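Local coordinates for putative capsular polysaccharide biosynthesis protein (Streptococcus pneumoniae serotype 4, PDB 6EWJ), which probably acts as a pyridoxal phosphate-dependent sugar aminotransferase in teichoic acid biosynthesis, at residues D156-T159 with W164-A167. Numbering follows the deposited sequence.
Sequences DFFT and WQKA
Phe158 meets Gln165 with the far end of its ring: CE2 lies 3.5 Å from the main-chain O of Gln165, which sits at the ring edge near its plane, and CZ touches CB of the same residue at 4.0 Å. Close packing is limited to this edge, and no hydrogen bond joins the two segments. An aromatic edge suits the place, since its weakly positive C-H groups can face a carbonyl oxygen. The torsion that sets CG of Phe158 anti to its own nitrogen (chi1 -167°) sends the ring across to the helix, where ring and amide planes are 72° apart. In this DegT/DnrJ/EryC1-family aminotransferase fold, Phe158 lies in the loop leaving helix 144-153 and Gln165 on helix 163-168, so the contact folds the loop back on the helix it leads into, away from the residues that bind pyridoxal phosphate. Lys130 adds a cation-pi contact to the ring. Buried Gln165 uses both ends of its amide: NE2 donates to the carbonyl of Leu75, while OE1 accepts from the backbone N of Ser161. On the looser side, the CB atoms of Thr159 and Lys166, polar residues suited to exposure, point away from the opposite segment; even here, where the backbones come nearest, their CA atoms are 8.1 Å apart.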
loop_
_atom_site.group_PDB
_atom_site.type_symbol
_atom_site.label_atom_id
_atom_site.label_comp_id
_atom_site.label_asym_id
_atom_site.label_seq_id
_atom_site.Cartn_x
_atom_site.Cartn_y
_atom_site.Cartn_z
ATOM N N ASP A 156 -7.322 18.195 31.022
ATOM C CA ASP A 156 -6.390 19.300 31.314
ATOM C C ASP A 156 -4.908 19.022 30.991
ATOM O O ASP A 156 -4.126 19.970 30.875
ATOM C CB ASP A 156 -6.523 19.760 32.769
ATOM C CG ASP A 156 -7.889 20.364 33.079
ATOM O OD1 ASP A 156 -8.663 20.668 32.141
ATOM O OD2 ASP A 156 -8.188 20.544 34.285
ATOM N N PHE A 157 -4.524 17.748 30.853
ATOM C CA PHE A 157 -3.190 17.394 30.344
ATOM C C PHE A 157 -3.045 17.690 28.837
ATOM O O PHE A 157 -1.931 17.800 28.343
ATOM C CB PHE A 157 -2.871 15.908 30.587
ATOM C CG PHE A 157 -2.417 15.586 31.989
ATOM C CD1 PHE A 157 -3.250 15.801 33.084
ATOM C CD2 PHE A 157 -1.152 15.028 32.216
ATOM C CE1 PHE A 157 -2.818 15.496 34.377
ATOM C CE2 PHE A 157 -0.728 14.702 33.494
ATOM C CZ PHE A 157 -1.558 14.937 34.574
ATOM N N PHE A 158 -4.152 17.797 28.107
ATOM C CA PHE A 158 -4.099 17.882 26.649
ATOM C C PHE A 158 -3.780 19.282 26.152
ATOM O O PHE A 158 -4.316 20.256 26.654
ATOM C CB PHE A 158 -5.429 17.433 26.045
ATOM C CG PHE A 158 -5.364 17.190 24.581
ATOM C CD1 PHE A 158 -4.818 16.002 24.091
ATOM C CD2 PHE A 158 -5.843 18.134 23.675
ATOM C CE1 PHE A 158 -4.755 15.763 22.734
ATOM C CE2 PHE A 158 -5.783 17.888 22.313
ATOM C CZ PHE A 158 -5.241 16.707 21.845
ATOM N N THR A 159 -2.928 19.360 25.134
ATOM C CA THR A 159 -2.630 20.612 24.451
ATOM C C THR A 159 -2.646 20.295 22.969
ATOM O O THR A 159 -1.725 19.663 22.464
ATOM C CB THR A 159 -1.277 21.211 24.868
ATOM O OG1 THR A 159 -1.374 21.718 26.206
ATOM C CG2 THR A 159 -0.855 22.367 23.938
ATOM N N TRP A 164 -7.171 18.932 13.678
ATOM C CA TRP A 164 -8.093 17.940 14.212
ATOM C C TRP A 164 -7.919 17.734 15.712
ATOM O O TRP A 164 -8.902 17.525 16.418
ATOM C CB TRP A 164 -7.999 16.625 13.440
ATOM C CG TRP A 164 -8.498 16.745 12.048
ATOM C CD1 TRP A 164 -7.771 16.582 10.904
ATOM C CD2 TRP A 164 -9.829 17.107 11.632
ATOM N NE1 TRP A 164 -8.563 16.810 9.802
ATOM C CE2 TRP A 164 -9.829 17.140 10.220
ATOM C CE3 TRP A 164 -11.016 17.416 12.317
ATOM C CZ2 TRP A 164 -10.983 17.433 9.475
ATOM C CZ3 TRP A 164 -12.156 17.716 11.581
ATOM C CH2 TRP A 164 -12.128 17.719 10.166
ATOM N N GLN A 165 -6.700 17.869 16.223
ATOM C CA GLN A 165 -6.497 17.793 17.687
ATOM C C GLN A 165 -7.207 18.917 18.435
ATOM O O GLN A 165 -7.687 18.711 19.553
ATOM C CB GLN A 165 -5.016 17.818 18.058
ATOM C CG GLN A 165 -4.250 16.569 17.647
ATOM C CD GLN A 165 -2.745 16.775 17.782
ATOM O OE1 GLN A 165 -2.281 17.489 18.673
ATOM N NE2 GLN A 165 -1.986 16.202 16.859
ATOM N N LYS A 166 -7.194 20.116 17.850
ATOM C CA LYS A 166 -7.950 21.244 18.417
ATOM C C LYS A 166 -9.437 20.991 18.419
ATOM O O LYS A 166 -10.106 21.402 19.348
ATOM C CB LYS A 166 -7.615 22.597 17.788
ATOM C CG LYS A 166 -7.808 23.774 18.724
ATOM C CD LYS A 166 -7.165 25.102 18.278
ATOM C CE LYS A 166 -5.828 25.041 17.514
ATOM N NZ LYS A 166 -6.002 24.964 16.036
ATOM N N ALA A 167 -9.943 20.328 17.379
ATOM C CA ALA A 167 -11.391 20.073 17.230
ATOM C C ALA A 167 -11.921 19.227 18.412
ATOM O O ALA A 167 -12.928 19.536 19.049
ATOM C CB ALA A 167 -11.653 19.390 15.878
#